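Local coordinates for protein complement factor MASP-3 (Homo sapiens, PDB 3DEM) that belongs to the complement system of innate immunity and, through its CUB1-EGF-CUB2 region, interacts with mannan-binding lectin and ficolins, at residues E201-L207 with I249-S255; C166-T172 with E192-E198. All coordinates share one frame; numbering follows the deposited sequence.

Contact 1. Residues E201-L207 with I249-S255; sequences EGFMVNL and ISTQSHS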
loop_
_atom_site.group_PDB
_atom_site.type_symbol
_atom_site.label_atom_id
_atom_site.label_comp_id
_atom_site.label_asym_id
_atom_site.label_seq_id
_atom_site.Cartn_x
_atom_site.Cartn_y
_atom_site.Cartn_z
ATOM N N GLU A 201 -55.847 -28.630 -18.264
ATOM C CA GLU A 201 -56.635 -29.546 -17.450
ATOM C C GLU A 201 -56.690 -30.937 -18.073
ATOM O O GLU A 201 -56.985 -31.083 -19.260
ATOM C CB GLU A 201 -58.057 -28.997 -17.287
ATOM C CG GLU A 201 -58.942 -29.776 -16.313
ATOM C CD GLU A 201 -58.467 -29.660 -14.870
ATOM O OE1 GLU A 201 -57.289 -29.290 -14.646
ATOM O OE2 GLU A 201 -59.274 -29.941 -13.959
ATOM N N GLY A 202 -56.407 -31.959 -17.270
ATOM C CA GLY A 202 -56.508 -33.335 -17.740
ATOM C C GLY A 202 -55.184 -33.978 -18.104
ATOM O O GLY A 202 -55.124 -35.180 -18.365
ATOM N N PHE A 203 -54.122 -33.179 -18.138
ATOM C CA PHE A 203 -52.775 -33.711 -18.325
ATOM C C PHE A 203 -52.175 -34.035 -16.972
ATOM O O PHE A 203 -52.435 -33.345 -15.995
ATOM C CB PHE A 203 -51.881 -32.716 -19.063
ATOM C CG PHE A 203 -52.155 -32.631 -20.534
ATOM C CD1 PHE A 203 -51.929 -33.720 -21.355
ATOM C CD2 PHE A 203 -52.635 -31.463 -21.099
ATOM C CE1 PHE A 203 -52.186 -33.648 -22.711
ATOM C CE2 PHE A 203 -52.893 -31.384 -22.458
ATOM C CZ PHE A 203 -52.668 -32.478 -23.264
ATOM N N MET A 204 -51.379 -35.093 -16.916
ATOM C CA MET A 204 -50.742 -35.501 -15.674
ATOM C C MET A 204 -49.235 -35.540 -15.861
ATOM O O MET A 204 -48.729 -36.191 -16.774
ATOM C CB MET A 204 -51.277 -36.860 -15.220
ATOM C CG MET A 204 -52.708 -36.803 -14.679
ATOM S SD MET A 204 -53.406 -38.438 -14.394
ATOM C CE MET A 204 -51.905 -39.416 -14.264
ATOM N N VAL A 205 -48.520 -34.835 -14.992
ATOM C CA VAL A 205 -47.091 -34.644 -15.166
ATOM C C VAL A 205 -46.279 -35.758 -14.531
ATOM O O VAL A 205 -46.416 -36.040 -13.342
ATOM C CB VAL A 205 -46.630 -33.297 -14.574
ATOM C CG1 VAL A 205 -45.123 -33.112 -14.769
ATOM C CG2 VAL A 205 -47.404 -32.155 -15.204
ATOM N N ASN A 206 -45.432 -36.393 -15.333
ATOM C CA ASN A 206 -44.466 -37.345 -14.812
ATOM C C ASN A 206 -43.082 -36.697 -14.759
ATOM O O ASN A 206 -42.673 -35.998 -15.685
ATOM C CB ASN A 206 -44.468 -38.638 -15.636
ATOM C CG ASN A 206 -45.848 -39.318 -15.668
ATOM O OD1 ASN A 206 -46.711 -39.069 -14.811
ATOM N ND2 ASN A 206 -46.056 -40.182 -16.661
ATOM N N LEU A 207 -42.375 -36.914 -13.657
ATOM C CA LEU A 207 -41.057 -36.320 -13.469
ATOM C C LEU A 207 -40.012 -37.411 -13.420
ATOM O O LEU A 207 -40.237 -38.476 -12.852
ATOM C CB LEU A 207 -40.993 -35.515 -12.172
ATOM C CG LEU A 207 -41.973 -34.357 -11.986
ATOM C CD1 LEU A 207 -41.887 -33.822 -10.565
ATOM C CD2 LEU A 207 -41.707 -33.250 -12.996
ATOM N N ILE A 249 -41.324 -39.678 -10.486
ATOM C CA ILE A 249 -42.555 -39.280 -9.822
ATOM C C ILE A 249 -43.707 -39.139 -10.812
ATOM O O ILE A 249 -43.669 -38.287 -11.706
ATOM C CB ILE A 249 -42.361 -37.961 -9.054
ATOM C CG1 ILE A 249 -41.351 -38.167 -7.922
ATOM C CG2 ILE A 249 -43.693 -37.433 -8.518
ATOM C CD1 ILE A 249 -40.801 -36.873 -7.342
ATOM N N SER A 250 -44.723 -39.981 -10.647
ATOM C CA SER A 250 -45.945 -39.877 -11.434
ATOM C C SER A 250 -47.004 -39.081 -10.673
ATOM O O SER A 250 -47.607 -39.583 -9.723
ATOM C CB SER A 250 -46.485 -41.268 -11.768
ATOM O OG SER A 250 -45.528 -42.026 -12.488
ATOM N N THR A 251 -47.226 -37.838 -11.084
ATOM C CA THR A 251 -48.285 -37.033 -10.487
ATOM C C THR A 251 -49.601 -37.298 -11.206
ATOM O O THR A 251 -49.631 -37.922 -12.274
ATOM C CB THR A 251 -47.959 -35.514 -10.517
ATOM O OG1 THR A 251 -48.198 -34.983 -11.827
ATOM C CG2 THR A 251 -46.504 -35.258 -10.126
ATOM N N GLN A 252 -50.694 -36.852 -10.600
ATOM C CA GLN A 252 -52.001 -36.928 -11.226
ATOM C C GLN A 252 -52.423 -35.494 -11.498
ATOM O O GLN A 252 -53.605 -35.161 -11.483
ATOM C CB GLN A 252 -52.999 -37.624 -10.301
ATOM C CG GLN A 252 -52.526 -38.985 -9.796
ATOM C CD GLN A 252 -52.362 -40.005 -10.916
ATOM O OE1 GLN A 252 -51.241 -40.425 -11.230
ATOM N NE2 GLN A 252 -53.478 -40.397 -11.531
ATOM N N SER A 253 -51.432 -34.649 -11.756
ATOM C CA SER A 253 -51.642 -33.213 -11.796
ATOM C C SER A 253 -51.113 -32.593 -13.079
ATOM O O SER A 253 -50.097 -33.029 -13.616
ATOM C CB SER A 253 -50.957 -32.565 -10.593
ATOM O OG SER A 253 -51.274 -31.186 -10.503
ATOM N N HIS A 254 -51.811 -31.568 -13.563
ATOM C CA HIS A 254 -51.369 -30.852 -14.747
ATOM C C HIS A 254 -50.436 -29.711 -14.362
ATOM O O HIS A 254 -49.879 -29.041 -15.226
ATOM C CB HIS A 254 -52.560 -30.306 -15.521
ATOM C CG HIS A 254 -53.420 -29.385 -14.721
ATOM N ND1 HIS A 254 -53.108 -28.057 -14.526
ATOM C CD2 HIS A 254 -54.582 -29.601 -14.061
ATOM C CE1 HIS A 254 -54.040 -27.494 -13.780
ATOM N NE2 HIS A 254 -54.947 -28.409 -13.485
ATOM N N SER A 255 -50.274 -29.492 -13.062
ATOM C CA SER A 255 -49.390 -28.440 -12.586
ATOM C C SER A 255 -48.506 -28.893 -11.431
ATOM O O SER A 255 -48.954 -29.599 -10.526
ATOM C CB SER A 255 -50.196 -27.220 -12.159
ATOM O OG SER A 255 -51.022 -27.548 -11.061
#

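Contact 2. Residues C166-T172 with E192-E198; sequences CSDNLFT and ECLYTIE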
loop_
_atom_site.group_PDB
_atom_site.type_symbol
_atom_site.label_atom_id
_atom_site.label_comp_id
_atom_site.label_asym_id
_atom_site.label_seq_id
_atom_site.Cartn_x
_atom_site.Cartn_y
_atom_site.Cartn_z
ATOM N N CYS A 166 -33.670 -17.171 -10.451
ATOM C CA CYS A 166 -33.905 -18.429 -11.158
ATOM C C CYS A 166 -35.377 -18.854 -11.095
ATOM O O CYS A 166 -35.689 -20.044 -11.043
ATOM C CB CYS A 166 -32.997 -19.534 -10.588
ATOM S SG CYS A 166 -32.910 -19.543 -8.769
ATOM N N SER A 167 -36.275 -17.874 -11.111
ATOM C CA SER A 167 -37.698 -18.148 -10.953
ATOM C C SER A 167 -38.555 -17.621 -12.094
ATOM O O SER A 167 -39.759 -17.866 -12.124
ATOM C CB SER A 167 -38.203 -17.576 -9.629
ATOM O OG SER A 167 -37.572 -18.221 -8.536
ATOM N N ASP A 168 -37.944 -16.885 -13.018
ATOM C CA ASP A 168 -38.687 -16.312 -14.140
ATOM C C ASP A 168 -38.921 -17.335 -15.237
ATOM O O ASP A 168 -38.372 -17.225 -16.328
ATOM C CB ASP A 168 -37.972 -15.079 -14.696
ATOM C CG ASP A 168 -38.123 -13.874 -13.796
ATOM O OD1 ASP A 168 -38.702 -14.030 -12.698
ATOM O OD2 ASP A 168 -37.669 -12.771 -14.178
ATOM N N ASN A 169 -39.745 -18.331 -14.938
ATOM C CA ASN A 169 -39.998 -19.412 -15.874
ATOM C C ASN A 169 -41.439 -19.903 -15.806
ATOM O O ASN A 169 -42.165 -19.620 -14.850
ATOM C CB ASN A 169 -39.041 -20.568 -15.594
ATOM C CG ASN A 169 -39.226 -21.143 -14.196
ATOM O OD1 ASN A 169 -40.226 -21.800 -13.913
ATOM N ND2 ASN A 169 -38.263 -20.888 -13.314
ATOM N N LEU A 170 -41.841 -20.639 -16.831
ATOM C CA LEU A 170 -43.147 -21.274 -16.875
ATOM C C LEU A 170 -43.118 -22.283 -18.005
ATOM O O LEU A 170 -43.035 -21.909 -19.172
ATOM C CB LEU A 170 -44.264 -20.246 -17.086
ATOM C CG LEU A 170 -45.691 -20.810 -17.140
ATOM C CD1 LEU A 170 -46.070 -21.464 -15.821
ATOM C CD2 LEU A 170 -46.706 -19.747 -17.521
ATOM N N PHE A 171 -43.155 -23.561 -17.646
ATOM C CA PHE A 171 -43.102 -24.640 -18.621
ATOM C C PHE A 171 -44.515 -25.102 -18.967
ATOM O O PHE A 171 -45.244 -25.595 -18.106
ATOM C CB PHE A 171 -42.251 -25.789 -18.082
ATOM C CG PHE A 171 -40.820 -25.407 -17.816
ATOM C CD1 PHE A 171 -39.835 -25.634 -18.770
ATOM C CD2 PHE A 171 -40.460 -24.807 -16.617
ATOM C CE1 PHE A 171 -38.516 -25.286 -18.530
ATOM C CE2 PHE A 171 -39.139 -24.446 -16.370
ATOM C CZ PHE A 171 -38.165 -24.689 -17.335
ATOM N N THR A 172 -44.900 -24.920 -20.226
ATOM C CA THR A 172 -46.265 -25.208 -20.657
ATOM C C THR A 172 -46.330 -26.260 -21.752
ATOM O O THR A 172 -47.412 -26.731 -22.110
ATOM C CB THR A 172 -46.964 -23.950 -21.182
ATOM O OG1 THR A 172 -46.234 -23.432 -22.301
ATOM C CG2 THR A 172 -47.047 -22.892 -20.097
ATOM N N GLU A 192 -32.928 -19.273 -4.379
ATOM C CA GLU A 192 -34.260 -19.789 -4.130
ATOM C C GLU A 192 -34.985 -19.848 -5.470
ATOM O O GLU A 192 -35.559 -18.855 -5.913
ATOM C CB GLU A 192 -34.975 -18.837 -3.183
ATOM C CG GLU A 192 -36.335 -19.289 -2.689
ATOM C CD GLU A 192 -36.832 -18.385 -1.576
ATOM O OE1 GLU A 192 -36.859 -18.849 -0.417
ATOM O OE2 GLU A 192 -37.144 -17.203 -1.842
ATOM N N CYS A 193 -34.935 -21.011 -6.112
ATOM C CA CYS A 193 -35.458 -21.173 -7.463
ATOM C C CYS A 193 -36.847 -21.778 -7.462
ATOM O O CYS A 193 -37.084 -22.802 -6.817
ATOM C CB CYS A 193 -34.524 -22.066 -8.289
ATOM S SG CYS A 193 -32.810 -21.527 -8.269
ATOM N N LEU A 194 -37.755 -21.142 -8.193
ATOM C CA LEU A 194 -39.120 -21.631 -8.351
ATOM C C LEU A 194 -39.345 -21.999 -9.812
ATOM O O LEU A 194 -39.389 -21.116 -10.675
ATOM C CB LEU A 194 -40.128 -20.560 -7.928
ATOM C CG LEU A 194 -40.038 -20.060 -6.482
ATOM C CD1 LEU A 194 -40.883 -18.807 -6.268
ATOM C CD2 LEU A 194 -40.438 -21.145 -5.478
ATOM N N TYR A 195 -39.466 -23.300 -10.077
ATOM C CA TYR A 195 -39.764 -23.798 -11.411
ATOM C C TYR A 195 -41.213 -24.253 -11.473
ATOM O O TYR A 195 -41.652 -25.068 -10.653
ATOM C CB TYR A 195 -38.847 -24.963 -11.765
ATOM C CG TYR A 195 -37.378 -24.667 -11.592
ATOM C CD1 TYR A 195 -36.641 -24.075 -12.609
ATOM C CD2 TYR A 195 -36.720 -24.998 -10.407
ATOM C CE1 TYR A 195 -35.287 -23.816 -12.449
ATOM C CE2 TYR A 195 -35.378 -24.738 -10.236
ATOM C CZ TYR A 195 -34.668 -24.148 -11.255
ATOM O OH TYR A 195 -33.329 -23.894 -11.081
ATOM N N THR A 196 -41.951 -23.740 -12.449
ATOM C CA THR A 196 -43.381 -24.001 -12.527
ATOM C C THR A 196 -43.795 -24.692 -13.820
ATOM O O THR A 196 -43.558 -24.175 -14.918
ATOM C CB THR A 196 -44.175 -22.691 -12.379
ATOM O OG1 THR A 196 -43.702 -21.991 -11.229
ATOM C CG2 THR A 196 -45.660 -22.967 -12.225
ATOM N N ILE A 197 -44.411 -25.863 -13.680
ATOM C CA ILE A 197 -44.956 -26.579 -14.818
ATOM C C ILE A 197 -46.466 -26.384 -14.789
ATOM O O ILE A 197 -47.119 -26.680 -13.780
ATOM C CB ILE A 197 -44.597 -28.084 -14.789
ATOM C CG1 ILE A 197 -43.076 -28.274 -14.700
ATOM C CG2 ILE A 197 -45.164 -28.802 -16.025
ATOM C CD1 ILE A 197 -42.652 -29.699 -14.433
ATOM N N GLU A 198 -47.016 -25.841 -15.869
ATOM C CA GLU A 198 -48.455 -25.631 -15.975
ATOM C C GLU A 198 -48.970 -26.182 -17.291
ATOM O O GLU A 198 -48.722 -25.600 -18.343
ATOM C CB GLU A 198 -48.781 -24.140 -15.914
ATOM C CG GLU A 198 -48.554 -23.501 -14.566
ATOM C CD GLU A 198 -49.850 -23.165 -13.858
ATOM O OE1 GLU A 198 -50.914 -23.672 -14.305
ATOM O OE2 GLU A 198 -49.797 -22.389 -12.869
HETATM O O HOH W 1 -34.954 -16.919 -7.916
#

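Contact 1. Residues E201-L207 with I249-S255
Leu207 and Ile249 form an antiparallel hydrogen-bonded pair, Leu207 N to Ile249 O at 2.7 Å and Ile249 N to Leu207 O at 2.9 Å, followed by the non-hydrogen-bonded pair of Asn206 and Ser250. Beyond it 249-255 leaves strand geometry, yet Val205 N still reaches Ser253 O at 2.8 Å. The turn between is organised by Thr251. Val205 O takes two donors from this one residue, the backbone N at 3.0 Å and OG1 at 2.6 Å, the hydroxyl lying in the carbonyl plane on a lone pair. With chi1 at 78°, OG1 stands between its own backbone N and carbonyl carbon, where it also accepts from Ser253 N and so closes an ST turn. On the flank, the Met204 side chain crosses Gln252 obliquely, Met204 CG 3.5 Å from Gln252 CA. His254 packs against the backbone of Phe203, His254 CB 3.1 Å from Phe203 O, and the backbone N of Glu201 lies over one face of its imidazole. Leu207 and Ile249 meet CB to CB at 4.2 Å and both rest on Ile230 of strand 227-232, in the facing sheet, while strand 272-277 hydrogen-bonds along the other edge of strand 205-209.

Contact 2. Residues C166-T172 with E192-E198
The disulfide at the start of the second CUB domain, Cys166 to Cys193, ties the entering chain to strand 192-198, the edge strand of one antiparallel sheet of the CUB sandwich. The two SG atoms are 2.0 Å apart with a chi3 of -83°. Next to it Ser167 OG accepts from Leu194 N at 2.9 Å, and a water joins Cys166 N, Ser167 OG and Glu192 O. Segment 166-172 extends the sheet in a nearly parallel direction, 6° from that of 192-198, but bulges out at Asp168, the centre of an inverse gamma turn. There the Asn169 side chain stands in for backbone pairing: with CG set between the backbone N and the carbonyl carbon (chi1 61°), its amide turns to the strand, receives Thr196 N on OD1 at 3.0 Å, in the carbonyl plane, and gives ND2 to Leu194 O at 2.9 Å, a bond tilted from the amide plane. Asn169 ND2 also approaches the Tyr195 ring obliquely, 3.6 Å from Tyr195 CD1; Cys166 O stands over one face of that ring. Direct backbone pairing takes over at Phe171, whose N donates to Thr196 O at 2.8 Å and whose O accepts from Glu198 N at 2.9 Å. Thr196 O also lies in plane at the Phe171 ring edge. Leu170 CD1 meets Glu198 CG at 3.4 Å.

How the contacts relate
Both contacts lie in the second CUB domain, their centres about 16 Å apart, and come in series along the chain: both segments of contact 2 precede those of contact 1, with strand 192-198 followed next by strand 205-209. Each concerns an outer strand of a different sheet, 192-198 in contact 2 and 249-250 in contact 1. Between the sheets Ile197 packs against Val205 and Leu207, Ile197 CD1 lying 3.9 Å from Leu207 CD2. Within the sheet of 192-198, Ser255 at the start of the neighbouring strand 255-261 touches Ile197 O. Contact 2 ties the incoming chain to one sheet, contact 1 sits at the edge of the other, and Ile197, Val205 and Leu207 join them inside the CUB beta-sandwich.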